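Local coordinates for putative major capsid protein (Cafeteriavirus-dependent mavirus, PDB 6G44) that probably builds the icosahedral shell of the marine virophage mavirus, assembling as trimers of double jelly-roll subunits, at residues C[204-209]-C[230-235]; C[102-107]-C[140-145]; C[72-77]-C[214-219]; C[109-112]-C[117-120]; C[239-244]-C[259-264]. One frame throughout, in Å; residues are numbered along the deposited sequence.

Contact 1: residues C[204-209]-C[230-235]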
# COMPACT_ATOMS: atom_id res chain seq x y z
N GLU C 204 14.26 4.42 -17.98
CA GLU C 204 14.02 3.09 -17.39
C GLU C 204 15.36 2.40 -17.07
O GLU C 204 16.30 2.46 -17.87
CB GLU C 204 13.18 2.27 -18.38
CG GLU C 204 12.82 0.86 -17.93
CD GLU C 204 11.74 0.22 -18.79
OE1 GLU C 204 10.78 0.93 -19.17
OE2 GLU C 204 11.87 -1.00 -19.09
N ALA C 205 15.48 1.76 -15.91
CA ALA C 205 16.66 1.00 -15.56
C ALA C 205 16.87 -0.15 -16.54
O ALA C 205 15.90 -0.85 -16.89
CB ALA C 205 16.55 0.46 -14.14
N LEU C 206 18.11 -0.35 -17.00
CA LEU C 206 18.42 -1.51 -17.83
C LEU C 206 18.47 -2.78 -17.00
O LEU C 206 19.21 -2.82 -16.02
CB LEU C 206 19.78 -1.30 -18.50
CG LEU C 206 20.27 -2.43 -19.40
CD1 LEU C 206 19.32 -2.78 -20.52
CD2 LEU C 206 21.64 -2.04 -19.98
N VAL C 207 17.72 -3.82 -17.43
CA VAL C 207 17.72 -5.13 -16.78
C VAL C 207 18.60 -6.07 -17.59
O VAL C 207 18.16 -6.74 -18.53
CB VAL C 207 16.27 -5.66 -16.67
CG1 VAL C 207 16.21 -7.05 -16.06
CG2 VAL C 207 15.46 -4.67 -15.85
N ALA C 208 19.89 -6.06 -17.25
CA ALA C 208 20.90 -6.84 -18.01
C ALA C 208 22.07 -7.12 -17.10
O ALA C 208 22.61 -6.18 -16.53
CB ALA C 208 21.35 -6.08 -19.24
N ASN C 209 22.49 -8.37 -16.99
CA ASN C 209 23.64 -8.67 -16.12
C ASN C 209 24.87 -7.80 -16.50
O ASN C 209 25.13 -7.63 -17.70
CB ASN C 209 24.02 -10.14 -16.22
CG ASN C 209 22.93 -11.08 -15.69
OD1 ASN C 209 21.77 -10.99 -16.11
ND2 ASN C 209 23.30 -12.00 -14.81
N VAL C 230 28.16 -1.02 -23.56
CA VAL C 230 26.80 -1.56 -23.42
C VAL C 230 26.28 -1.64 -24.85
O VAL C 230 26.07 -0.62 -25.49
CB VAL C 230 25.92 -0.68 -22.52
CG1 VAL C 230 24.47 -1.16 -22.52
CG2 VAL C 230 26.48 -0.66 -21.10
N ILE C 231 26.07 -2.87 -25.30
CA ILE C 231 25.69 -3.15 -26.69
C ILE C 231 24.28 -3.73 -26.69
O ILE C 231 24.05 -4.80 -26.09
CB ILE C 231 26.68 -4.12 -27.34
CG1 ILE C 231 28.11 -3.57 -27.27
CG2 ILE C 231 26.31 -4.38 -28.81
CD1 ILE C 231 29.17 -4.66 -27.27
N LEU C 232 23.37 -3.04 -27.37
CA LEU C 232 21.93 -3.41 -27.35
C LEU C 232 21.47 -3.84 -28.74
O LEU C 232 21.77 -3.18 -29.73
CB LEU C 232 21.08 -2.23 -26.92
CG LEU C 232 21.49 -1.53 -25.63
CD1 LEU C 232 20.62 -0.30 -25.40
CD2 LEU C 232 21.43 -2.48 -24.46
N ASP C 233 20.69 -4.93 -28.78
CA ASP C 233 19.89 -5.24 -29.98
C ASP C 233 18.65 -4.37 -29.87
O ASP C 233 17.69 -4.74 -29.16
CB ASP C 233 19.56 -6.73 -30.02
CG ASP C 233 18.58 -7.12 -31.12
OD1 ASP C 233 18.31 -6.34 -32.03
OD2 ASP C 233 18.10 -8.27 -31.00
N GLY C 234 18.67 -3.20 -30.47
CA GLY C 234 17.57 -2.24 -30.36
C GLY C 234 16.34 -2.66 -31.14
O GLY C 234 16.40 -2.81 -32.36
N GLN C 235 15.24 -2.92 -30.44
CA GLN C 235 13.96 -3.25 -31.06
C GLN C 235 12.88 -2.34 -30.49
O GLN C 235 11.83 -2.83 -30.03
CB GLN C 235 13.61 -4.73 -30.89
CG GLN C 235 14.58 -5.69 -31.54
CD GLN C 235 14.52 -5.62 -33.06
OE1 GLN C 235 13.48 -5.30 -33.65
NE2 GLN C 235 15.66 -5.87 -33.70

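Contact 2: residues C[102-107]-C[140-145]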
# COMPACT_ATOMS: atom_id res chain seq x y z
N PRO C 102 8.57 -0.67 -21.21
CA PRO C 102 8.74 -0.58 -22.69
C PRO C 102 10.18 -0.54 -23.16
O PRO C 102 10.45 -0.95 -24.30
CB PRO C 102 8.01 0.71 -23.05
CG PRO C 102 8.10 1.54 -21.80
CD PRO C 102 7.95 0.55 -20.67
N VAL C 103 11.10 -0.07 -22.33
CA VAL C 103 12.52 -0.09 -22.71
C VAL C 103 13.03 -1.50 -22.69
O VAL C 103 13.59 -1.96 -23.69
CB VAL C 103 13.37 0.86 -21.86
CG1 VAL C 103 14.87 0.67 -22.10
CG2 VAL C 103 12.94 2.30 -22.10
N ASN C 104 12.87 -2.23 -21.59
CA ASN C 104 13.40 -3.60 -21.55
C ASN C 104 12.66 -4.56 -22.50
O ASN C 104 13.28 -5.49 -23.04
CB ASN C 104 13.47 -4.11 -20.11
CG ASN C 104 14.58 -3.44 -19.35
OD1 ASN C 104 15.74 -3.80 -19.50
ND2 ASN C 104 14.22 -2.46 -18.48
N ARG C 105 11.37 -4.31 -22.75
CA ARG C 105 10.62 -5.08 -23.76
C ARG C 105 11.22 -4.96 -25.16
O ARG C 105 11.03 -5.86 -25.98
CB ARG C 105 9.17 -4.61 -23.86
CG ARG C 105 8.23 -5.21 -22.84
CD ARG C 105 6.77 -4.81 -23.12
NE ARG C 105 6.31 -5.09 -24.48
CZ ARG C 105 5.72 -6.23 -24.89
NH1 ARG C 105 5.32 -6.34 -26.17
NH2 ARG C 105 5.53 -7.24 -24.05
N SER C 106 11.90 -3.85 -25.39
CA SER C 106 12.47 -3.51 -26.71
C SER C 106 13.90 -4.02 -26.89
O SER C 106 14.53 -3.69 -27.91
CB SER C 106 12.44 -2.01 -26.89
OG SER C 106 11.10 -1.53 -26.97
N ILE C 107 14.45 -4.79 -25.95
CA ILE C 107 15.84 -5.23 -26.05
C ILE C 107 15.92 -6.74 -25.88
O ILE C 107 15.97 -7.27 -24.78
CB ILE C 107 16.75 -4.52 -25.01
CG1 ILE C 107 16.66 -3.01 -25.08
CG2 ILE C 107 18.19 -5.01 -25.18
CD1 ILE C 107 17.19 -2.29 -23.84
N ALA C 140 8.30 -0.00 -9.72
CA ALA C 140 8.03 1.40 -10.02
C ALA C 140 9.29 2.24 -10.08
O ALA C 140 9.31 3.26 -10.74
CB ALA C 140 7.02 2.00 -9.03
N LEU C 141 10.34 1.83 -9.37
CA LEU C 141 11.63 2.50 -9.49
C LEU C 141 12.35 2.09 -10.78
O LEU C 141 13.20 2.82 -11.29
CB LEU C 141 12.52 2.21 -8.30
CG LEU C 141 12.03 2.70 -6.95
CD1 LEU C 141 13.01 2.25 -5.87
CD2 LEU C 141 11.88 4.20 -6.93
N LEU C 142 12.03 0.90 -11.28
CA LEU C 142 12.62 0.37 -12.51
C LEU C 142 12.09 1.11 -13.74
O LEU C 142 12.88 1.55 -14.60
CB LEU C 142 12.35 -1.13 -12.57
CG LEU C 142 13.22 -2.04 -13.45
CD1 LEU C 142 13.00 -3.49 -13.08
CD2 LEU C 142 12.92 -1.84 -14.92
N SER C 143 10.78 1.28 -13.83
CA SER C 143 10.16 1.91 -15.01
C SER C 143 8.98 2.76 -14.58
O SER C 143 8.25 2.37 -13.64
CB SER C 143 9.63 0.84 -15.96
OG SER C 143 8.98 1.37 -17.09
N PRO C 144 8.70 3.86 -15.31
CA PRO C 144 7.45 4.62 -15.11
C PRO C 144 6.23 3.81 -15.51
O PRO C 144 5.10 4.16 -15.14
CB PRO C 144 7.62 5.86 -16.00
CG PRO C 144 8.58 5.38 -17.06
CD PRO C 144 9.53 4.45 -16.37
N CYS C 145 6.41 2.76 -16.30
CA CYS C 145 5.28 1.95 -16.78
C CYS C 145 5.40 0.58 -16.13
O CYS C 145 5.76 -0.40 -16.79
CB CYS C 145 5.37 1.84 -18.30
SG CYS C 145 5.06 3.43 -19.10

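Contact 3: residues C[72-77]-C[214-219]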
# COMPACT_ATOMS: atom_id res chain seq x y z
N ALA C 72 22.98 0.77 -11.08
CA ALA C 72 21.76 0.60 -11.84
C ALA C 72 21.63 1.66 -12.92
O ALA C 72 20.83 2.57 -12.83
CB ALA C 72 20.55 0.60 -10.92
N PRO C 73 22.47 1.57 -13.98
CA PRO C 73 22.36 2.50 -15.07
C PRO C 73 21.00 2.44 -15.78
O PRO C 73 20.34 1.38 -15.80
CB PRO C 73 23.49 2.09 -16.02
CG PRO C 73 23.75 0.66 -15.72
CD PRO C 73 23.50 0.55 -14.22
N ARG C 74 20.58 3.55 -16.33
CA ARG C 74 19.29 3.68 -16.96
C ARG C 74 19.44 4.08 -18.41
O ARG C 74 20.47 4.64 -18.82
CB ARG C 74 18.41 4.73 -16.24
CG ARG C 74 18.27 4.49 -14.74
CD ARG C 74 17.39 5.52 -14.07
NE ARG C 74 15.96 5.33 -14.31
CZ ARG C 74 15.17 4.52 -13.62
NH1 ARG C 74 13.90 4.46 -13.93
NH2 ARG C 74 15.65 3.76 -12.64
N LEU C 75 18.42 3.81 -19.19
CA LEU C 75 18.33 4.28 -20.56
C LEU C 75 17.19 5.28 -20.69
O LEU C 75 16.06 5.00 -20.26
CB LEU C 75 18.09 3.09 -21.49
CG LEU C 75 19.19 2.03 -21.51
CD1 LEU C 75 18.77 0.77 -22.25
CD2 LEU C 75 20.47 2.59 -22.13
N ARG C 76 17.48 6.43 -21.30
CA ARG C 76 16.50 7.46 -21.58
C ARG C 76 16.23 7.41 -23.08
O ARG C 76 17.16 7.65 -23.86
CB ARG C 76 16.96 8.86 -21.15
CG ARG C 76 15.97 9.98 -21.48
CD ARG C 76 16.68 11.34 -21.45
NE ARG C 76 15.77 12.47 -21.60
CZ ARG C 76 15.37 13.03 -22.75
NH1 ARG C 76 15.75 12.55 -23.94
NH2 ARG C 76 14.55 14.09 -22.70
N VAL C 77 15.01 7.08 -23.45
CA VAL C 77 14.60 7.05 -24.87
C VAL C 77 13.62 8.14 -25.12
O VAL C 77 12.78 8.45 -24.27
CB VAL C 77 14.04 5.70 -25.33
CG1 VAL C 77 15.09 4.60 -25.23
CG2 VAL C 77 12.75 5.35 -24.60
N LYS C 214 17.63 -5.04 -9.14
CA LYS C 214 16.79 -5.44 -8.01
C LYS C 214 16.95 -4.49 -6.82
O LYS C 214 16.20 -4.62 -5.85
CB LYS C 214 17.10 -6.88 -7.59
CG LYS C 214 16.83 -7.92 -8.68
CD LYS C 214 17.54 -9.25 -8.45
CE LYS C 214 17.21 -9.93 -7.13
NZ LYS C 214 15.87 -10.58 -7.12
N ASN C 215 17.91 -3.56 -6.87
CA ASN C 215 18.25 -2.67 -5.78
C ASN C 215 18.40 -1.24 -6.33
O ASN C 215 19.46 -0.66 -6.19
CB ASN C 215 19.58 -3.13 -5.13
CG ASN C 215 19.52 -4.54 -4.55
OD1 ASN C 215 19.81 -5.53 -5.24
ND2 ASN C 215 19.16 -4.64 -3.28
N ILE C 216 17.37 -0.68 -6.95
CA ILE C 216 17.47 0.61 -7.59
C ILE C 216 17.69 1.78 -6.62
O ILE C 216 18.41 2.72 -6.95
CB ILE C 216 16.28 0.82 -8.53
CG1 ILE C 216 16.41 -0.18 -9.70
CG2 ILE C 216 16.21 2.27 -9.02
CD1 ILE C 216 15.12 -0.48 -10.39
N LYS C 217 17.15 1.70 -5.40
CA LYS C 217 17.34 2.82 -4.47
C LYS C 217 18.80 2.96 -4.03
O LYS C 217 19.34 4.08 -3.99
CB LYS C 217 16.43 2.73 -3.22
CG LYS C 217 16.69 3.86 -2.23
CD LYS C 217 15.63 4.03 -1.14
CE LYS C 217 16.12 5.00 -0.06
NZ LYS C 217 16.40 6.38 -0.58
N ASP C 218 19.43 1.81 -3.75
CA ASP C 218 20.73 1.79 -3.11
C ASP C 218 21.64 0.66 -3.64
O ASP C 218 22.08 -0.22 -2.90
CB ASP C 218 20.50 1.65 -1.60
CG ASP C 218 21.75 1.84 -0.77
OD1 ASP C 218 22.64 2.63 -1.14
OD2 ASP C 218 21.82 1.18 0.29
N PRO C 219 21.93 0.70 -4.96
CA PRO C 219 22.76 -0.34 -5.55
C PRO C 219 24.24 -0.15 -5.22
O PRO C 219 24.71 1.00 -5.14
CB PRO C 219 22.53 -0.16 -7.07
CG PRO C 219 22.20 1.26 -7.23
CD PRO C 219 21.55 1.73 -5.95

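Contact 4: residues C[109-112]-C[117-120]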
# COMPACT_ATOMS: atom_id res chain seq x y z
N VAL C 109 18.40 -8.82 -26.62
CA VAL C 109 19.70 -9.25 -26.16
C VAL C 109 20.56 -8.01 -25.90
O VAL C 109 20.46 -7.00 -26.61
CB VAL C 109 20.36 -10.26 -27.14
CG1 VAL C 109 20.44 -9.69 -28.55
CG2 VAL C 109 21.73 -10.68 -26.64
N ALA C 110 21.34 -8.10 -24.83
CA ALA C 110 22.29 -7.07 -24.45
C ALA C 110 23.61 -7.72 -24.09
O ALA C 110 23.65 -8.83 -23.53
CB ALA C 110 21.74 -6.28 -23.27
N VAL C 111 24.70 -7.03 -24.44
CA VAL C 111 26.02 -7.42 -24.02
C VAL C 111 26.66 -6.26 -23.30
O VAL C 111 26.74 -5.15 -23.83
CB VAL C 111 26.92 -7.86 -25.21
CG1 VAL C 111 28.29 -8.25 -24.71
CG2 VAL C 111 26.26 -9.00 -25.96
N ILE C 112 27.09 -6.50 -22.06
CA ILE C 112 27.83 -5.51 -21.30
C ILE C 112 29.27 -5.98 -21.16
O ILE C 112 29.52 -7.14 -20.85
CB ILE C 112 27.16 -5.23 -19.93
CG1 ILE C 112 25.77 -4.64 -20.16
CG2 ILE C 112 28.04 -4.29 -19.09
CD1 ILE C 112 24.97 -4.34 -18.89
N LYS C 117 35.57 -8.23 -19.67
CA LYS C 117 34.66 -9.35 -19.38
C LYS C 117 33.30 -9.03 -19.95
O LYS C 117 32.77 -7.95 -19.66
CB LYS C 117 34.55 -9.56 -17.87
CG LYS C 117 33.41 -10.48 -17.43
CD LYS C 117 33.63 -11.90 -17.91
CE LYS C 117 32.57 -12.81 -17.32
NZ LYS C 117 32.61 -14.20 -17.86
N THR C 118 32.77 -9.92 -20.79
CA THR C 118 31.44 -9.69 -21.35
C THR C 118 30.38 -10.50 -20.62
O THR C 118 30.61 -11.64 -20.15
CB THR C 118 31.39 -10.00 -22.85
OG1 THR C 118 31.67 -11.39 -23.04
CG2 THR C 118 32.39 -9.15 -23.63
N PHE C 119 29.22 -9.86 -20.50
CA PHE C 119 28.03 -10.46 -19.89
C PHE C 119 26.92 -10.38 -20.93
O PHE C 119 26.57 -9.29 -21.36
CB PHE C 119 27.60 -9.65 -18.66
CG PHE C 119 28.67 -9.46 -17.61
CD1 PHE C 119 29.54 -8.39 -17.66
CD2 PHE C 119 28.73 -10.31 -16.50
CE1 PHE C 119 30.50 -8.19 -16.67
CE2 PHE C 119 29.68 -10.12 -15.50
CZ PHE C 119 30.58 -9.07 -15.60
N THR C 120 26.41 -11.53 -21.36
CA THR C 120 25.33 -11.57 -22.34
C THR C 120 24.03 -11.94 -21.63
O THR C 120 23.98 -12.93 -20.94
CB THR C 120 25.65 -12.60 -23.45
OG1 THR C 120 26.86 -12.18 -24.12
CG2 THR C 120 24.54 -12.67 -24.49

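Contact 5: residues C[239-244]-C[259-264]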
# COMPACT_ATOMS: atom_id res chain seq x y z
N GLU C 239 5.27 -2.52 -31.64
CA GLU C 239 4.74 -3.69 -30.93
C GLU C 239 5.39 -3.91 -29.57
O GLU C 239 4.83 -4.56 -28.71
CB GLU C 239 4.92 -4.95 -31.80
CG GLU C 239 4.27 -6.18 -31.23
CD GLU C 239 4.02 -7.28 -32.24
OE1 GLU C 239 4.56 -7.21 -33.37
OE2 GLU C 239 3.30 -8.24 -31.88
N ASN C 240 6.62 -3.44 -29.39
CA ASN C 240 7.28 -3.54 -28.10
C ASN C 240 6.92 -2.45 -27.12
O ASN C 240 6.90 -2.71 -25.92
CB ASN C 240 8.78 -3.68 -28.29
CG ASN C 240 9.15 -5.03 -28.85
OD1 ASN C 240 8.42 -6.01 -28.67
ND2 ASN C 240 10.29 -5.11 -29.51
N MET C 241 6.58 -1.27 -27.61
CA MET C 241 6.42 -0.07 -26.76
C MET C 241 5.00 0.44 -26.60
O MET C 241 4.67 0.93 -25.54
CB MET C 241 7.28 1.09 -27.27
CG MET C 241 8.75 0.77 -27.32
SD MET C 241 9.77 2.22 -27.61
CE MET C 241 9.20 2.72 -29.21
N ILE C 242 4.20 0.44 -27.67
CA ILE C 242 2.97 1.19 -27.74
C ILE C 242 1.76 0.35 -27.39
O ILE C 242 1.57 -0.75 -27.88
CB ILE C 242 2.81 1.79 -29.18
CG1 ILE C 242 4.04 2.65 -29.53
CG2 ILE C 242 1.50 2.57 -29.33
CD1 ILE C 242 4.19 3.93 -28.72
N GLY C 243 0.96 0.88 -26.48
CA GLY C 243 -0.34 0.32 -26.14
C GLY C 243 -1.52 1.13 -26.58
O GLY C 243 -1.54 2.36 -26.43
N ILE C 244 -2.52 0.44 -27.16
CA ILE C 244 -3.76 1.05 -27.64
C ILE C 244 -4.91 0.21 -27.11
O ILE C 244 -4.94 -0.99 -27.33
CB ILE C 244 -3.82 1.14 -29.20
CG1 ILE C 244 -2.60 1.91 -29.73
CG2 ILE C 244 -5.11 1.83 -29.60
CD1 ILE C 244 -2.44 1.88 -31.24
N VAL C 259 1.49 1.92 -36.91
CA VAL C 259 2.23 2.83 -36.05
C VAL C 259 3.65 2.90 -36.55
O VAL C 259 4.24 1.87 -36.89
CB VAL C 259 2.19 2.36 -34.58
CG1 VAL C 259 2.95 3.33 -33.69
CG2 VAL C 259 0.75 2.20 -34.12
N ASP C 260 4.19 4.12 -36.61
CA ASP C 260 5.57 4.39 -37.05
C ASP C 260 6.33 5.15 -35.98
O ASP C 260 5.78 6.11 -35.47
CB ASP C 260 5.53 5.25 -38.31
CG ASP C 260 4.94 4.53 -39.50
OD1 ASP C 260 5.29 3.36 -39.72
OD2 ASP C 260 4.14 5.14 -40.23
N ILE C 261 7.59 4.81 -35.75
CA ILE C 261 8.50 5.52 -34.84
C ILE C 261 9.46 6.36 -35.66
O ILE C 261 10.06 5.86 -36.63
CB ILE C 261 9.30 4.52 -33.98
CG1 ILE C 261 8.35 3.55 -33.23
CG2 ILE C 261 10.28 5.22 -33.02
CD1 ILE C 261 7.43 4.20 -32.20
N THR C 262 9.59 7.61 -35.27
CA THR C 262 10.56 8.53 -35.87
C THR C 262 11.27 9.32 -34.80
O THR C 262 10.79 9.43 -33.66
CB THR C 262 9.89 9.49 -36.88
OG1 THR C 262 8.92 10.33 -36.23
CG2 THR C 262 9.23 8.71 -38.02
N GLY C 263 12.39 9.92 -35.16
CA GLY C 263 13.12 10.79 -34.28
C GLY C 263 13.68 10.08 -33.05
O GLY C 263 13.92 10.73 -32.04
N PHE C 264 13.88 8.78 -33.15
CA PHE C 264 14.38 7.99 -32.00
C PHE C 264 15.75 8.45 -31.52
O PHE C 264 16.68 8.63 -32.32
CB PHE C 264 14.38 6.51 -32.32
CG PHE C 264 14.79 5.64 -31.17
CD1 PHE C 264 13.85 5.25 -30.24
CD2 PHE C 264 16.09 5.24 -31.01
CE1 PHE C 264 14.22 4.45 -29.17
CE2 PHE C 264 16.47 4.43 -29.95
CZ PHE C 264 15.53 4.06 -29.01

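Contact 1: residues C[204-209]-C[230-235]
Leu-206 and Val-230 meet tip to tip inside what is probably the first jelly roll of this double jelly-roll capsid protein. The touch is methyl on methyl, Leu-206 CD2 to Val-230 CG1 at 3.9 Å. With CG of Leu-206 swung opposite its own N (chi1 179°), the two branches fork, one toward each of two partners on strand 222-235. No hydrogen bond crosses; this is apolar packing between a chain that has just left strand 195-205 and the face of strand 222-235. Leu-75 touches both Leu-206 and Leu-232 from strand 74-84, while Phe-61 and Ala-110 add to the surroundings of Leu-232.

Further out, the backbone carrying Leu-206 is well pinned. Leu-206 N bonds the backbone carbonyl of Pro-73, and Leu-206 O is hydrogen-bonded to Thr-211 OG1, which also meets Ala-208 O. The side-chain amide of Asn-104 brackets the residue, donating to Ala-205 O and accepting from Val-207 N. The second partner on strand 222-235 lies two residues beyond Val-230 and is met more loosely: the other Leu-206 methyl, CD1, stands 4.5 Å from CD2 of Leu-232.

Contact 2: residues C[102-107]-C[140-145]
Pro-102, at the start of the short, weakly bonded helix 102-105, sets its CD against Cys-145 CB at 3.7 Å and against Ser-143 OG at 3.8 Å. This is the closer end of the contact, where the backbones also come nearest, Pro-102 CA lying 7.3 Å from Cys-145 CA. At the other end just one pair meets: Asn-104 ND2 and Leu-142 CD2, 3.8 Å apart, with the side chains slanting past each other. Leu-142 has CG roughly anti to its own N (chi1 -159°), beside the carbonyl carbon, which carries that methyl toward the amide. The preceding helix residues, Ala-140 and Leu-141, are exposed and touch nothing of 102-107.

No hydrogen bond joins the two segments directly; Glu-204 does it for them. Its carboxylate bonds Ser-143 OG through OE1 and Asn-104 ND2 through OE2, so buried polar atoms of both segments share one acid. Each segment also steadies itself: Ser-106 OG donates to Pro-102 O at 2.8 Å, and Ser-143 OG accepts from Cys-145 N at 3.0 Å. That last bond defines an ST turn where the chain leaves helix 136-142, here placed against strand 195-205 of the jelly roll.

Contact 3: residues C[72-77]-C[214-219]
This is a surface contact on what is probably the first jelly roll, where Ala-72 and Arg-74, at the entry to strand 74-84, lean on Ile-216 and Pro-219 of the irregular loop between strands 195-205 and 222-235. Ala-72 is its centre: CB points into the loop, 4.1 Å from Pro-219 CG and 4.4 Å from Ile-216 CG1, and the proline ring also comes up to the backbone, its CG lying 4.0 Å from Ala-72 N. Across the loop Ile-216 is the closest in backbone terms, its CA 6.0 Å from that of Ala-72.

The loop has further partners in the same chain. Ile-216 N donates to Glu-138 OE2, and its side chain rests on Leu-141 and Leu-142 of helix 136-142. Nearby, Asp-218 packs on Pro-18 of the second subunit, so the loop lies close to a subunit boundary.

Arg-74 bends at chi3 (75°), and its guanidinium lies beside Ala-205 of the neighbouring strand, between Asp-203 and the end of helix 136-142. There NE makes a salt bridge with Asp-203 and NH2 donates to Leu-141 O. Ile-216 meets the same group at its edge, close to the plane, with CG2 4.0 Å from NH2.

Contact 4: residues C[109-112]-C[117-120]
Strands 110-114 and 117-121 form a tight antiparallel beta hairpin in what is probably the first jelly roll, and Ile-112 facing Phe-119 is its hydrogen-bonded pair here. Ile-112 N donates to Phe-119 O at 2.9 Å, and Phe-119 N returns the bond to Ile-112 O at 2.8 Å, the first of them the straighter with an N-H...O angle of 164°. One step along, Val-111 and Thr-120 make the non-hydrogen-bonded pair. There the strands come to 4.5 Å between CA atoms, and Val-111 CA sits 3.3 Å from Phe-119 O in a CA-H...O contact.

The two faces differ. On one, Val-111 spreads its methyls between two threonines: CG1 reaches Thr-118 CB at 4.0 Å, and CG2 approaches Thr-120 OG1 at 3.7 Å. On the other, Ile-112 and Phe-119 are buried, and both side chains touch Pro-210 of a neighbouring loop.

Along its far edge strand 110-114 bonds to strand 222-235, Val-111 pairing with Ile-231, so the hairpin extends that sheet. Lys-117 forms a salt bridge with Asp-490, tying the hairpin to strand 488-492 in the later half of the chain. In Phe-119, chi1 of -55° places the ring beside the backbone N and chi2 of 89° turns it, so that Ile-112 O lies at the ring edge, near its plane, 3.4 Å from CD1.

Contact 5: residues C[239-244]-C[259-264]
The backbones of 239-244 and 259-264 stay well apart, 8.5 Å between the CA atoms of Ile-242 and Val-259 at their nearest, and each bonds elsewhere: strand 242-244 to strand 96-98, and 259-262 to strand 74-84. Side chains bridge the gap between the small sheet and the larger one, consistent with the layers of a jelly-roll sandwich.

Met-241, the last residue of helix 238-241, makes the closest touch. Its chain bends at chi3 (-62°) and delivers CE slantwise onto Ile-261, 3.8 Å from CD1 and 4.2 Å from CG1. Further along, Val-259 splits its two methyls between two isoleucines: CG1 lies 4.4 Å from Ile-242 CG1, and CG2 lies 4.3 Å from Ile-244 CD1. Phe-79 touches both Met-241 and Ile-261, and Pro-238 touches both Val-259 and Ile-261, so the group is enclosed from strand 74-84 and from the helix.

Every pair across the contact is carbon against carbon, with no hydrogen bond between the segments, which implies that the two sheets are held here by burial of branched and flexible apolar groups and not by directional bonds.

Overall arrangement
All five contacts lie in the N-terminal part of the chain, up to residue 264, probably the first of its two jelly rolls. Contacts 1, 3, 4 and 5 share the large curled antiparallel sheet, while contact 2 packs helices beside it. Contacts 1 and 4 lie closest, centres about 9 Å apart, because strands 110-114 and 222-235 are neighbours; contacts 4 and 5 are the most separated, about 26 Å. Along the chain, contact 4 is nested within contact 2, which is nested within contact 3; contact 1 crosses contact 3, and contact 5 comes last. Residues distant in sequence are thus interlocked, with contact 2 touching contacts 1, 3 and 5.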